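Local coordinates for metallo-beta-lactamase FIM-1 (Pseudomonas aeruginosa, PDB 6V3Q), which probably hydrolyses beta-lactam antibiotics to substituted beta-amino acids with the help of zinc, as a class B enzyme of Pseudomonas aeruginosa, at residues A[106-111]-A[145-150]; A[99-104]-A[118-123]. All coordinates share one frame; numbering follows the deposited sequence.

Overall arrangement
Following the chain from the N terminus, strand 99-102 comes first and runs into helix 104-108; the chain then returns through residues 118-123, where contact 2 closes a short loop by laying strand 120-121 beside strand 99-102. Contact 1 starts inside that loop, at 106-111, and closes a longer one at 145-150, so the two loops cross. Contact 2 completes one edge of the seven-stranded sheet. Contact 1 ties the helix that follows strand 99-102 to the zinc-binding loop ahead of strand 151-154 in the five-stranded sheet. Asn-107 joins the two contacts, its amide reaching Asp-121 and the backbone of Ala-118, while Ile-150 packs on Leu-122.

Contact 1 of 2, residues A[106-111]-A[145-150]; sequences SNRMAP and HTRDNI. With ZN (zinc ion), chain C.
The Arg-147 guanidinium receives the Met-109 methyl obliquely, neither squarely over a face nor at an edge, with CE of Met-109 3.3 Å from NH1 of Arg-147. The bend in the arginine chain at chi3 (-43°) turns this group back toward the methionine. Its NH1 also forms a salt bridge to Asp-105, which takes Arg-108 NH2 as well, so one carboxylate gathers both arginines. The second flat group is the Asp-148 carboxylate. Thr-146 OG1 meets OD1 of Asp-148 from above the carboxylate plane, at 2.8 Å, and Met-109 SD lies 3.5 Å from that same OD1. The other oxygen, OD2 of Asp-148, accepts a hydrogen bond from Ser-106 OG, modelled at 2.4 Å, a length too short to trust, and another from the backbone N of Ala-82. Both oxygens of this buried acid are therefore engaged, and its side chain touches His-81. His-145 NE2 binds the zinc ion at 2.3 Å, with His-81 and His-83 as the other histidine ligands; Asp-148 is thus a second-shell neighbour of the metal. In the fold, helix 104-108 and the residues that follow it pack here on the loop between strands 137-139 and 151-154.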
loop_
_atom_site.group_PDB
_atom_site.type_symbol
_atom_site.label_atom_id
_atom_site.label_comp_id
_atom_site.label_asym_id
_atom_site.label_seq_id
_atom_site.Cartn_x
_atom_site.Cartn_y
_atom_site.Cartn_z
ATOM N N SER A 106 1.907 27.352 2.095
ATOM C CA SER A 106 1.456 26.237 1.268
ATOM C C SER A 106 1.196 26.684 -0.164
ATOM O O SER A 106 1.447 25.932 -1.113
ATOM C CB SER A 106 0.199 25.611 1.870
ATOM O OG SER A 106 0.475 25.002 3.118
ATOM N N ASN A 107 0.696 27.908 -0.340
ATOM C CA ASN A 107 0.426 28.413 -1.680
ATOM C C ASN A 107 1.707 28.780 -2.416
ATOM O O ASN A 107 1.750 28.719 -3.650
ATOM C CB ASN A 107 -0.508 29.620 -1.609
ATOM C CG ASN A 107 -1.945 29.223 -1.363
ATOM O OD1 ASN A 107 -2.343 28.101 -1.669
ATOM N ND2 ASN A 107 -2.734 30.140 -0.812
ATOM N N ARG A 108 2.757 29.157 -1.684
ATOM C CA ARG A 108 4.007 29.545 -2.326
ATOM C C ARG A 108 4.777 28.338 -2.850
ATOM O O ARG A 108 5.401 28.411 -3.915
ATOM C CB ARG A 108 4.871 30.342 -1.349
ATOM C CG ARG A 108 4.325 31.719 -1.005
ATOM C CD ARG A 108 5.348 32.496 -0.204
ATOM N NE ARG A 108 5.764 31.756 0.983
ATOM C CZ ARG A 108 6.900 31.966 1.638
ATOM N NH1 ARG A 108 7.751 32.895 1.223
ATOM N NH2 ARG A 108 7.192 31.239 2.707
ATOM N N MET A 109 4.746 27.221 -2.125
ATOM C CA MET A 109 5.519 26.040 -2.486
ATOM C C MET A 109 4.706 24.992 -3.236
ATOM O O MET A 109 5.226 23.906 -3.511
ATOM C CB MET A 109 6.137 25.410 -1.233
ATOM C CG MET A 109 5.133 24.756 -0.300
ATOM S SD MET A 109 5.929 23.929 1.097
ATOM C CE MET A 109 6.683 25.316 1.932
ATOM N N ALA A 110 3.454 25.286 -3.574
ATOM C CA ALA A 110 2.632 24.360 -4.346
ATOM C C ALA A 110 3.106 24.260 -5.798
ATOM O O ALA A 110 3.152 23.148 -6.342
ATOM C CB ALA A 110 1.155 24.765 -4.285
ATOM N N PRO A 111 3.451 25.372 -6.473
ATOM C CA PRO A 111 3.991 25.246 -7.842
ATOM C C PRO A 111 5.225 24.362 -7.957
ATOM O O PRO A 111 5.339 23.598 -8.924
ATOM C CB PRO A 111 4.305 26.699 -8.220
ATOM C CG PRO A 111 3.316 27.487 -7.467
ATOM C CD PRO A 111 3.158 26.785 -6.150
ATOM N N HIS A 145 5.570 18.077 10.211
ATOM C CA HIS A 145 5.709 17.181 9.066
ATOM C C HIS A 145 6.230 17.937 7.850
ATOM O O HIS A 145 7.081 17.427 7.107
ATOM C CB HIS A 145 4.372 16.508 8.758
ATOM C CG HIS A 145 4.301 15.896 7.394
ATOM N ND1 HIS A 145 4.908 14.699 7.081
ATOM C CD2 HIS A 145 3.702 16.323 6.258
ATOM C CE1 HIS A 145 4.681 14.412 5.811
ATOM N NE2 HIS A 145 3.950 15.380 5.290
ATOM N N THR A 146 5.732 19.153 7.634
ATOM C CA THR A 146 6.305 20.095 6.688
ATOM C C THR A 146 6.395 21.453 7.373
ATOM O O THR A 146 5.890 21.649 8.481
ATOM C CB THR A 146 5.477 20.199 5.401
ATOM O OG1 THR A 146 4.151 20.630 5.717
ATOM C CG2 THR A 146 5.415 18.855 4.682
ATOM N N ARG A 147 7.048 22.400 6.697
ATOM C CA ARG A 147 7.162 23.747 7.247
ATOM C C ARG A 147 5.810 24.446 7.299
ATOM O O ARG A 147 5.601 25.338 8.128
ATOM C CB ARG A 147 8.144 24.575 6.412
ATOM C CG ARG A 147 8.797 25.719 7.169
ATOM C CD ARG A 147 9.319 26.819 6.246
ATOM N NE ARG A 147 10.016 26.307 5.069
ATOM C CZ ARG A 147 9.666 26.582 3.816
ATOM N NH1 ARG A 147 8.632 27.376 3.575
ATOM N NH2 ARG A 147 10.354 26.075 2.803
ATOM N N ASP A 148 4.874 24.042 6.442
ATOM C CA ASP A 148 3.643 24.786 6.225
ATOM C C ASP A 148 2.401 24.108 6.782
ATOM O O ASP A 148 1.300 24.636 6.597
ATOM C CB ASP A 148 3.441 25.030 4.728
ATOM C CG ASP A 148 3.380 23.738 3.936
ATOM O OD1 ASP A 148 4.303 22.913 4.079
ATOM O OD2 ASP A 148 2.405 23.539 3.184
ATOM N N ASN A 149 2.534 22.965 7.452
ATOM C CA ASN A 149 1.355 22.206 7.850
ATOM C C ASN A 149 0.512 22.980 8.857
ATOM O O ASN A 149 1.036 23.641 9.758
ATOM C CB ASN A 149 1.740 20.837 8.428
ATOM C CG ASN A 149 2.768 20.917 9.553
ATOM O OD1 ASN A 149 3.432 19.924 9.855
ATOM N ND2 ASN A 149 2.899 22.080 10.180
ATOM N N ILE A 150 -0.806 22.901 8.685
ATOM C CA ILE A 150 -1.774 23.468 9.610
ATOM C C ILE A 150 -2.772 22.373 9.970
ATOM O O ILE A 150 -2.838 21.328 9.323
ATOM C CB ILE A 150 -2.501 24.696 9.021
ATOM C CG1 ILE A 150 -3.267 24.300 7.758
ATOM C CG2 ILE A 150 -1.511 25.815 8.711
ATOM C CD1 ILE A 150 -4.088 25.417 7.165
HETATM ZN ZN ZN C . 2.751 15.400 3.374
#

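Contact 2 of 2, residues A[99-104]-A[118-123]; sequences VTYAAA and AEHDLI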
loop_
_atom_site.group_PDB
_atom_site.type_symbol
_atom_site.label_atom_id
_atom_site.label_comp_id
_atom_site.label_asym_id
_atom_site.label_seq_id
_atom_site.Cartn_x
_atom_site.Cartn_y
_atom_site.Cartn_z
ATOM N N VAL A 99 -14.454 28.076 -3.309
ATOM C CA VAL A 99 -13.557 29.032 -2.667
ATOM C C VAL A 99 -12.525 28.244 -1.871
ATOM O O VAL A 99 -12.875 27.508 -0.943
ATOM C CB VAL A 99 -14.331 30.004 -1.764
ATOM C CG1 VAL A 99 -13.428 31.149 -1.329
ATOM C CG2 VAL A 99 -15.571 30.528 -2.478
ATOM N N THR A 100 -11.254 28.381 -2.242
ATOM C CA THR A 100 -10.187 27.557 -1.693
ATOM C C THR A 100 -9.242 28.397 -0.845
ATOM O O THR A 100 -8.904 29.529 -1.207
ATOM C CB THR A 100 -9.409 26.859 -2.810
ATOM O OG1 THR A 100 -8.784 27.840 -3.646
ATOM C CG2 THR A 100 -10.346 26.008 -3.652
ATOM N N TYR A 101 -8.817 27.830 0.282
ATOM C CA TYR A 101 -7.902 28.485 1.206
ATOM C C TYR A 101 -6.730 27.564 1.517
ATOM O O TYR A 101 -6.865 26.337 1.525
ATOM C CB TYR A 101 -8.591 28.862 2.525
ATOM C CG TYR A 101 -9.695 29.887 2.410
ATOM C CD1 TYR A 101 -9.463 31.221 2.714
ATOM C CD2 TYR A 101 -10.975 29.518 2.022
ATOM C CE1 TYR A 101 -10.474 32.161 2.622
ATOM C CE2 TYR A 101 -11.991 30.449 1.927
ATOM C CZ TYR A 101 -11.735 31.769 2.228
ATOM O OH TYR A 101 -12.745 32.699 2.134
ATOM N N ALA A 102 -5.580 28.173 1.789
ATOM C CA ALA A 102 -4.423 27.446 2.291
ATOM C C ALA A 102 -3.496 28.439 2.972
ATOM O O ALA A 102 -3.613 29.654 2.785
ATOM C CB ALA A 102 -3.688 26.697 1.176
ATOM N N ALA A 103 -2.579 27.906 3.777
ATOM C CA ALA A 103 -1.559 28.742 4.394
ATOM C C ALA A 103 -0.731 29.426 3.315
ATOM O O ALA A 103 -0.521 28.871 2.233
ATOM C CB ALA A 103 -0.657 27.900 5.297
ATOM N N ALA A 104 -0.285 30.653 3.605
ATOM C CA ALA A 104 0.494 31.403 2.623
ATOM C C ALA A 104 1.708 30.608 2.169
ATOM O O ALA A 104 2.043 30.589 0.979
ATOM C CB ALA A 104 0.919 32.753 3.204
ATOM N N ALA A 118 -3.916 27.186 -3.805
ATOM C CA ALA A 118 -5.226 27.677 -3.418
ATOM C C ALA A 118 -5.376 29.138 -3.830
ATOM O O ALA A 118 -4.399 29.843 -4.095
ATOM C CB ALA A 118 -5.443 27.522 -1.913
ATOM N N GLU A 119 -6.627 29.591 -3.886
ATOM C CA GLU A 119 -6.901 30.931 -4.387
ATOM C C GLU A 119 -6.636 32.004 -3.336
ATOM O O GLU A 119 -6.203 33.109 -3.683
ATOM C CB GLU A 119 -8.346 31.018 -4.880
ATOM C CG GLU A 119 -8.694 32.322 -5.569
ATOM C CD GLU A 119 -10.154 32.390 -5.964
ATOM O OE1 GLU A 119 -10.916 31.480 -5.578
ATOM O OE2 GLU A 119 -10.540 33.351 -6.661
ATOM N N HIS A 120 -6.878 31.705 -2.063
ATOM C CA HIS A 120 -6.740 32.680 -0.992
ATOM C C HIS A 120 -5.722 32.204 0.034
ATOM O O HIS A 120 -5.663 31.012 0.359
ATOM C CB HIS A 120 -8.083 32.934 -0.295
ATOM C CG HIS A 120 -9.116 33.563 -1.178
ATOM N ND1 HIS A 120 -10.213 32.875 -1.650
ATOM C CD2 HIS A 120 -9.220 34.820 -1.672
ATOM C CE1 HIS A 120 -10.947 33.680 -2.397
ATOM N NE2 HIS A 120 -10.366 34.866 -2.427
ATOM N N ASP A 121 -4.922 33.143 0.536
ATOM C CA ASP A 121 -4.059 32.876 1.677
ATOM C C ASP A 121 -4.854 33.053 2.961
ATOM O O ASP A 121 -5.588 34.035 3.114
ATOM C CB ASP A 121 -2.850 33.813 1.678
ATOM C CG ASP A 121 -1.950 33.606 0.484
ATOM O OD1 ASP A 121 -2.217 32.679 -0.307
ATOM O OD2 ASP A 121 -0.973 34.373 0.336
ATOM N N LEU A 122 -4.717 32.101 3.878
ATOM C CA LEU A 122 -5.331 32.248 5.188
ATOM C C LEU A 122 -4.662 33.383 5.955
ATOM O O LEU A 122 -3.458 33.621 5.834
ATOM C CB LEU A 122 -5.232 30.939 5.973
ATOM C CG LEU A 122 -6.089 29.772 5.474
ATOM C CD1 LEU A 122 -5.631 28.458 6.083
ATOM C CD2 LEU A 122 -7.555 30.019 5.789
ATOM N N ILE A 123 -5.461 34.099 6.740
ATOM C CA ILE A 123 -4.976 35.207 7.554
ATOM C C ILE A 123 -5.190 34.825 9.013
ATOM O O ILE A 123 -6.328 34.813 9.499
ATOM C CB ILE A 123 -5.674 36.533 7.215
ATOM C CG1 ILE A 123 -5.429 36.900 5.748
ATOM C CG2 ILE A 123 -5.183 37.645 8.128
ATOM C CD1 ILE A 123 -5.832 38.313 5.389
HETATM O O HOH W 1 -10.939 29.062 -4.750
HETATM O O HOH W 2 -1.508 31.863 5.377
#
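A parallel beta-alpha-beta unit closes here: strand 99-102, helix 104-108 and strand 120-121, the last forming one edge of the seven-stranded sheet. His-120 N donates to Thr-100 O (3.1 Å), Ala-102 N to His-120 O (3.2 Å) and Leu-122 N to Ala-102 O (2.9 Å). Just ahead of this pairing a side chain takes over, since Thr-100 OG1, set between its own backbone N and carbonyl carbon (chi1 62°), accepts from Glu-119 N at 2.8 Å. A water bridges that hydroxyl and Thr-100 N to Glu-119 OE1. On one side of the strands the Tyr-101 and His-120 rings sit obliquely, planes at 32°, with His-120 ND1 over the tyrosine face near its rim. That nitrogen is buried without a polar partner. Leu-122 CD2 packs against Tyr-101 CB (3.6 Å), the two side chains crossing at about a right angle. On the other side the methyls meet, Ala-102 CB 3.6 Å from Ala-118 CB, and Asp-121 reaches back to Asn-107 of the connecting helix. A second water links Leu-122 O to Ala-104 N at the helix start. Such parallel pairing across a helical connection belongs to the alpha-beta/beta-alpha sandwich of the metallo-beta-lactamase fold.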